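Local coordinates for protein alcohol dehydrogenase IV (Corynebacterium glutamicum, PDB 3IV7) that probably reduces maleylacetate with a nicotinamide cofactor, as a member of the iron-containing alcohol dehydrogenase family, at residues R79-A84 with I107-A112; A38-I43 with I89-C94. All blocks are in the same frame, centred on the assembly; numbering follows the deposited sequence.

Contact 2 pairs two strands of the parallel sheet, and contact 1 packs together two helices that lie on it. Of the four segments, 38-43, on strand 40-43, comes first; the chain then passes through strand 63-65 and helix 74-86 before returning as strand 91-96, and contact 2 closes that loop as a parallel strand pair. Helix 98-111 follows directly, and contact 1 closes the shorter loop by setting 107-112 against 79-84. The two loops cross, since the segments alternate along the chain. With centres about 11 Å apart, the contacts share a core in which Ile-107 meets Ile-43 and Val-83 meets Met-41, tying two helices to one side of the parallel sheet.

Contact 1 of 2, residues R79-A84 with I107-A112; sequences RARAVA and IAMTTA
Ala-80 puts its methyl group against Ile-107, with Ala-80 CB 3.6 Å from Ile-107 CD1. Arg-81 makes the broadest contribution. Reaching out straight as far as NE, its chain crosses the Thr-110 side chain at about a right angle, and Arg-81 CD lies 3.2 Å from Thr-110 OG1. The Thr-110 methyl CG2 rests on one flat side of the guanidinium, 3.5 Å from its plane, while Met-109 SE, of a selenomethionine, lies in plane at its edge, 3.7 Å from Arg-81 NH2. Glu-78, in a salt bridge with NH1, and the Ala-106 carbonyl, accepting from NE, fix the guanidinium. A turn after Ala-80, Ala-84 directs its CB at Ile-107 CG2, 3.7 Å away, so the two alanines meet different branches of one isoleucine. The facing helix closes with Thr-111 OG1 bonded back to Ile-107 O at 2.7 Å, from above the carbonyl plane. The axes of the two short helical segments cross at -55°, 9.5 Å apart at closest approach. Helices 74-86 and 98-111, before and after strand 91-96, thus pack obliquely on one face of the parallel alpha/beta sheet; Ile-107 reaches Met-41 and Ile-43 of strand 40-43, and Met-109 touches strand 130-135.

Contact 2 of 2, residues A38-I43 with I89-C94; sequences AKVMVI and IDLLVC
Val-40 and Val-93 bring their methyls together at the tight part of this parallel strand pair, Val-40 CG1 lying 3.5 Å from Val-93 CG2 as the side chains cross obliquely. Three backbone bonds bind the strands here, Met-41 N to Leu-91 O, Val-93 N to Met-41 O and Ile-43 N to Val-93 O, the last at 2.7 Å. On the other sheet face Met-41 stands with CG anti to its amide nitrogen (chi1 178°) and stays extended to CE. That posture sets it next to Leu-92, both chains rising from the sheet together, and across Ile-89, whose CG2 is 3.6 Å from Met-41 CB.

The end toward solvent is polar instead. Asp-90 turns its carboxylate to the start of the other segment and accepts hydrogen bonds from two backbone amides: Ala-38 N meets the syn lone pair of OD2 at 2.7 Å, nearly straight at 171°, whereas Lys-39 N reaches OD1 at 2.8 Å from above the carboxylate plane. Lys-39 O takes Asp-90 N in return, and the lysine's amine leads off to the carbonyl of Asn-87.

This pair is part of the parallel sheet of the Rossmann-like N-terminal domain known in this family. Strand 40-43 lies between 63-65 and 91-96, with 115-119 beyond the latter; helices 98-111 and 74-86 cover the face bearing Met-41, Ile-43, Leu-92 and Cys-94, the second helix lying on Met-41.

Contact 1 of 2, residues R79-A84 with I107-A112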
ATOM      1  N   ARG A  79      14.270   0.790  31.598  1.00 25.46           N
ATOM      2  CA  ARG A  79      13.540   1.753  32.467  1.00 24.56           C
ATOM      3  C   ARG A  79      12.176   2.113  31.890  1.00 23.46           C
ATOM      4  O   ARG A  79      11.194   2.104  32.603  1.00 25.93           O
ATOM      5  CB  ARG A  79      14.347   3.031  32.685  1.00 24.49           C
ATOM      6  CG  ARG A  79      15.444   2.889  33.747  1.00 25.30           C
ATOM      7  CD  ARG A  79      16.114   4.241  34.044  1.00 21.68           C
ATOM      8  NE  ARG A  79      16.915   4.749  32.915  1.00 19.26           N
ATOM      9  CZ  ARG A  79      18.179   4.391  32.654  1.00 19.10           C
ATOM     10  NH1 ARG A  79      18.789   3.454  33.370  1.00 30.90           N
ATOM     11  NH2 ARG A  79      18.811   4.922  31.635  1.00 30.28           N
ATOM     12  N   ALA A  80      12.120   2.423  30.589  1.00 24.61           N
ATOM     13  CA  ALA A  80      10.831   2.783  29.942  1.00 24.05           C
ATOM     14  C   ALA A  80       9.820   1.637  30.033  1.00 25.23           C
ATOM     15  O   ALA A  80       8.636   1.867  30.285  1.00 25.83           O
ATOM     16  CB  ALA A  80      11.042   3.187  28.505  1.00 18.90           C
ATOM     17  N   ARG A  81      10.293   0.400  29.881  1.00 24.99           N
ATOM     18  CA  ARG A  81       9.395  -0.760  29.917  1.00 23.13           C
ATOM     19  C   ARG A  81       8.822  -0.914  31.305  1.00 24.52           C
ATOM     20  O   ARG A  81       7.662  -1.243  31.453  1.00 23.21           O
ATOM     21  CB  ARG A  81      10.127  -2.052  29.511  1.00 23.71           C
ATOM     22  CG  ARG A  81      10.432  -2.150  28.025  1.00 19.70           C
ATOM     23  CD  ARG A  81      11.602  -3.074  27.742  1.00 24.78           C
ATOM     24  NE  ARG A  81      11.911  -3.187  26.287  1.00 22.04           N
ATOM     25  CZ  ARG A  81      13.021  -3.752  25.794  1.00 19.44           C
ATOM     26  NH1 ARG A  81      13.962  -4.204  26.606  1.00 20.12           N
ATOM     27  NH2 ARG A  81      13.212  -3.823  24.484  1.00 19.47           N
ATOM     28  N   ALA A  82       9.654  -0.692  32.317  1.00 24.08           N
ATOM     29  CA  ALA A  82       9.224  -0.794  33.710  1.00 26.78           C
ATOM     30  C   ALA A  82       8.143   0.257  34.046  1.00 27.62           C
ATOM     31  O   ALA A  82       7.143  -0.058  34.689  1.00 29.98           O
ATOM     32  CB  ALA A  82      10.426  -0.648  34.640  1.00 27.16           C
ATOM     33  N   VAL A  83       8.372   1.500  33.638  1.00 27.02           N
ATOM     34  CA  VAL A  83       7.363   2.569  33.809  1.00 28.75           C
ATOM     35  C   VAL A  83       6.017   2.144  33.179  1.00 29.48           C
ATOM     36  O   VAL A  83       4.949   2.207  33.839  1.00 28.43           O
ATOM     37  CB  VAL A  83       7.853   3.908  33.187  1.00 29.28           C
ATOM     38  CG1 VAL A  83       6.730   4.933  33.128  1.00 27.37           C
ATOM     39  CG2 VAL A  83       9.044   4.458  33.988  1.00 30.98           C
ATOM     40  N   ALA A  84       6.079   1.652  31.937  1.00 27.60           N
ATOM     41  CA  ALA A  84       4.895   1.152  31.244  1.00 28.29           C
ATOM     42  C   ALA A  84       4.163   0.076  32.054  1.00 28.83           C
ATOM     43  O   ALA A  84       2.955   0.184  32.321  1.00 27.42           O
ATOM     44  CB  ALA A  84       5.287   0.586  29.837  1.00 28.68           C
ATOM     45  N   ILE A 107       9.714  -0.444  23.913  1.00 24.00           N
ATOM     46  CA  ILE A 107       8.713  -0.820  24.931  1.00 22.60           C
ATOM     47  C   ILE A 107       7.744  -1.858  24.391  1.00 23.12           C
ATOM     48  O   ILE A 107       7.427  -2.826  25.067  1.00 21.54           O
ATOM     49  CB  ILE A 107       7.897   0.388  25.441  1.00 24.42           C
ATOM     50  CG1 ILE A 107       8.810   1.420  26.103  1.00 26.53           C
ATOM     51  CG2 ILE A 107       6.848  -0.097  26.499  1.00 20.02           C
ATOM     52  CD1 ILE A 107       8.112   2.788  26.402  1.00 27.86           C
ATOM     53  N   ALA A 108       7.263  -1.648  23.161  1.00 24.59           N
ATOM     54  CA  ALA A 108       6.337  -2.596  22.531  1.00 24.33           C
ATOM     55  C   ALA A 108       6.958  -3.992  22.326  1.00 25.07           C
ATOM     56  O   ALA A 108       6.255  -4.996  22.327  1.00 24.51           O
ATOM     57  CB  ALA A 108       5.853  -2.041  21.216  1.00 20.07           C
HETATM   58  N   MSE A 109       8.272  -4.054  22.150  1.00 23.61           N
HETATM   59  CA  MSE A 109       8.951  -5.347  21.941  1.00 23.65           C
HETATM   60  C   MSE A 109       8.649  -6.331  23.031  1.00 25.32           C
HETATM   61  O   MSE A 109       8.495  -7.526  22.765  1.00 25.51           O
HETATM   62  CB  MSE A 109      10.461  -5.167  21.871  1.00 24.23           C
HETATM   63  CG  MSE A 109      10.950  -4.435  20.657  1.00 23.52           C
HETATM   64 SE   MSE A 109      12.881  -4.045  20.802  0.75 24.86          SE
HETATM   65  CE  MSE A 109      13.547  -5.832  20.668  1.00 22.95           C
ATOM     66  N   THR A 110       8.634  -5.856  24.276  1.00 22.65           N
ATOM     67  CA  THR A 110       8.429  -6.733  25.419  1.00 22.30           C
ATOM     68  C   THR A 110       7.008  -6.719  26.003  1.00 23.25           C
ATOM     69  O   THR A 110       6.610  -7.678  26.616  1.00 25.53           O
ATOM     70  CB  THR A 110       9.402  -6.417  26.523  1.00 18.34           C
ATOM     71  OG1 THR A 110       9.219  -5.061  26.950  1.00 21.56           O
ATOM     72  CG2 THR A 110      10.844  -6.594  26.019  1.00 23.97           C
ATOM     73  N   THR A 111       6.283  -5.619  25.837  1.00 25.55           N
ATOM     74  CA  THR A 111       4.947  -5.460  26.431  1.00 25.81           C
ATOM     75  C   THR A 111       3.809  -5.721  25.446  1.00 27.02           C
ATOM     76  O   THR A 111       2.675  -5.914  25.853  1.00 24.35           O
ATOM     77  CB  THR A 111       4.752  -4.015  26.939  1.00 27.39           C
ATOM     78  OG1 THR A 111       4.808  -3.115  25.833  1.00 21.31           O
ATOM     79  CG2 THR A 111       5.827  -3.639  27.968  1.00 24.74           C
ATOM     80  N   ALA A 112       4.109  -5.682  24.146  1.00 25.72           N
ATOM     81  CA  ALA A 112       3.087  -5.823  23.125  1.00 25.43           C
ATOM     82  C   ALA A 112       2.086  -4.649  23.127  1.00 27.24           C
ATOM     83  O   ALA A 112       1.063  -4.734  22.487  1.00 27.75           O
ATOM     84  CB  ALA A 112       2.305  -7.220  23.289  1.00 25.35           C
TER

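Contact 2 of 2, residues A38-I43 with I89-C94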
ATOM      1  N   ALA A  38      -7.420   3.747  28.710  1.00 31.18           N
ATOM      2  CA  ALA A  38      -7.608   4.393  30.015  1.00 30.78           C
ATOM      3  C   ALA A  38      -6.317   4.847  30.698  1.00 31.02           C
ATOM      4  O   ALA A  38      -6.372   5.539  31.725  1.00 26.23           O
ATOM      5  CB  ALA A  38      -8.394   3.439  30.971  1.00 31.51           C
ATOM      6  N   LYS A  39      -5.153   4.445  30.166  1.00 30.34           N
ATOM      7  CA  LYS A  39      -3.877   4.768  30.811  1.00 25.41           C
ATOM      8  C   LYS A  39      -2.791   4.981  29.789  1.00 28.17           C
ATOM      9  O   LYS A  39      -1.948   4.116  29.569  1.00 27.45           O
ATOM     10  CB  LYS A  39      -3.474   3.675  31.800  1.00 27.72           C
ATOM     11  CG  LYS A  39      -4.408   3.552  33.000  1.00 30.44           C
ATOM     12  CD  LYS A  39      -3.683   3.086  34.242  1.00 45.43           C
ATOM     13  CE  LYS A  39      -2.931   4.233  34.920  1.00 46.86           C
ATOM     14  NZ  LYS A  39      -2.379   3.820  36.241  1.00 45.08           N
ATOM     15  N   VAL A  40      -2.800   6.185  29.223  1.00 25.66           N
ATOM     16  CA  VAL A  40      -1.950   6.581  28.166  1.00 25.64           C
ATOM     17  C   VAL A  40      -0.587   7.054  28.668  1.00 26.83           C
ATOM     18  O   VAL A  40      -0.484   7.827  29.633  1.00 24.52           O
ATOM     19  CB  VAL A  40      -2.592   7.753  27.375  1.00 28.12           C
ATOM     20  CG1 VAL A  40      -1.676   8.200  26.223  1.00 22.26           C
ATOM     21  CG2 VAL A  40      -3.999   7.368  26.854  1.00 24.40           C
HETATM   22  N   MSE A  41       0.455   6.604  27.988  1.00 24.10           N
HETATM   23  CA  MSE A  41       1.808   7.053  28.252  1.00 24.62           C
HETATM   24  C   MSE A  41       2.300   7.837  27.050  1.00 28.21           C
HETATM   25  O   MSE A  41       2.335   7.315  25.932  1.00 26.21           O
HETATM   26  CB  MSE A  41       2.712   5.861  28.507  1.00 22.08           C
HETATM   27  CG  MSE A  41       4.227   6.187  28.755  1.00 27.50           C
HETATM   28 SE   MSE A  41       5.154   4.519  29.187  0.75 24.92          SE
HETATM   29  CE  MSE A  41       6.986   5.120  29.403  1.00 20.61           C
ATOM     30  N   VAL A  42       2.653   9.105  27.272  1.00 30.51           N
ATOM     31  CA  VAL A  42       3.211   9.947  26.210  1.00 27.71           C
ATOM     32  C   VAL A  42       4.740   9.997  26.352  1.00 29.07           C
ATOM     33  O   VAL A  42       5.286  10.259  27.442  1.00 27.10           O
ATOM     34  CB  VAL A  42       2.629  11.375  26.236  1.00 27.89           C
ATOM     35  CG1 VAL A  42       3.348  12.260  25.252  1.00 30.51           C
ATOM     36  CG2 VAL A  42       1.123  11.350  25.908  1.00 30.69           C
ATOM     37  N   ILE A  43       5.417   9.724  25.256  1.00 26.48           N
ATOM     38  CA  ILE A  43       6.863   9.657  25.230  1.00 27.33           C
ATOM     39  C   ILE A  43       7.351  10.771  24.339  1.00 27.57           C
ATOM     40  O   ILE A  43       6.972  10.845  23.168  1.00 25.11           O
ATOM     41  CB  ILE A  43       7.351   8.281  24.664  1.00 24.54           C
ATOM     42  CG1 ILE A  43       6.886   7.151  25.554  1.00 32.83           C
ATOM     43  CG2 ILE A  43       8.888   8.268  24.502  1.00 24.75           C
ATOM     44  CD1 ILE A  43       6.778   5.834  24.864  1.00 26.52           C
ATOM     45  N   ILE A  89       0.079   0.895  31.926  1.00 26.88           N
ATOM     46  CA  ILE A  89      -0.144   1.612  30.707  1.00 24.38           C
ATOM     47  C   ILE A  89      -0.845   0.728  29.668  1.00 24.43           C
ATOM     48  O   ILE A  89      -0.558  -0.452  29.557  1.00 23.68           O
ATOM     49  CB  ILE A  89       1.201   2.099  30.153  1.00 24.27           C
ATOM     50  CG1 ILE A  89       1.793   3.149  31.094  1.00 24.57           C
ATOM     51  CG2 ILE A  89       1.032   2.659  28.770  1.00 22.71           C
ATOM     52  CD1 ILE A  89       0.862   4.366  31.346  1.00 22.38           C
ATOM     53  N   ASP A  90      -1.781   1.301  28.921  1.00 25.87           N
ATOM     54  CA  ASP A  90      -2.473   0.550  27.908  1.00 25.33           C
ATOM     55  C   ASP A  90      -2.352   1.144  26.499  1.00 25.18           C
ATOM     56  O   ASP A  90      -2.853   0.566  25.535  1.00 24.69           O
ATOM     57  CB  ASP A  90      -3.949   0.279  28.292  1.00 28.23           C
ATOM     58  CG  ASP A  90      -4.814   1.536  28.313  1.00 28.17           C
ATOM     59  OD1 ASP A  90      -4.289   2.653  28.134  1.00 29.41           O
ATOM     60  OD2 ASP A  90      -6.052   1.395  28.538  1.00 29.41           O
ATOM     61  N   LEU A  91      -1.676   2.275  26.385  1.00 25.94           N
ATOM     62  CA  LEU A  91      -1.383   2.863  25.083  1.00 25.35           C
ATOM     63  C   LEU A  91      -0.104   3.663  25.178  1.00 25.45           C
ATOM     64  O   LEU A  91       0.119   4.380  26.165  1.00 24.65           O
ATOM     65  CB  LEU A  91      -2.533   3.765  24.628  1.00 27.93           C
ATOM     66  CG  LEU A  91      -2.456   4.366  23.206  1.00 25.64           C
ATOM     67  CD1 LEU A  91      -2.524   3.282  22.168  1.00 23.41           C
ATOM     68  CD2 LEU A  91      -3.583   5.386  22.998  1.00 23.68           C
ATOM     69  N   LEU A  92       0.763   3.494  24.173  1.00 21.70           N
ATOM     70  CA  LEU A  92       1.966   4.310  24.003  1.00 23.53           C
ATOM     71  C   LEU A  92       1.702   5.382  22.956  1.00 24.85           C
ATOM     72  O   LEU A  92       1.180   5.083  21.871  1.00 23.71           O
ATOM     73  CB  LEU A  92       3.141   3.438  23.513  1.00 26.28           C
ATOM     74  CG  LEU A  92       3.546   2.262  24.398  1.00 26.00           C
ATOM     75  CD1 LEU A  92       4.640   1.429  23.736  1.00 24.88           C
ATOM     76  CD2 LEU A  92       3.979   2.768  25.725  1.00 23.15           C
ATOM     77  N   VAL A  93       2.033   6.632  23.274  1.00 23.38           N
ATOM     78  CA  VAL A  93       1.942   7.709  22.298  1.00 26.59           C
ATOM     79  C   VAL A  93       3.308   8.389  22.231  1.00 26.72           C
ATOM     80  O   VAL A  93       3.831   8.804  23.238  1.00 26.35           O
ATOM     81  CB  VAL A  93       0.837   8.796  22.654  1.00 26.10           C
ATOM     82  CG1 VAL A  93       0.784   9.836  21.554  1.00 23.33           C
ATOM     83  CG2 VAL A  93      -0.574   8.148  22.872  1.00 23.29           C
ATOM     84  N   CYS A  94       3.914   8.453  21.043  1.00 27.37           N
ATOM     85  CA  CYS A  94       5.213   9.084  20.943  1.00 27.08           C
ATOM     86  C   CYS A  94       5.172  10.284  20.061  1.00 28.34           C
ATOM     87  O   CYS A  94       4.585  10.256  18.989  1.00 31.10           O
ATOM     88  CB  CYS A  94       6.289   8.079  20.489  1.00 26.58           C
ATOM     89  SG  CYS A  94       5.874   7.071  19.012  1.00 28.42           S
TER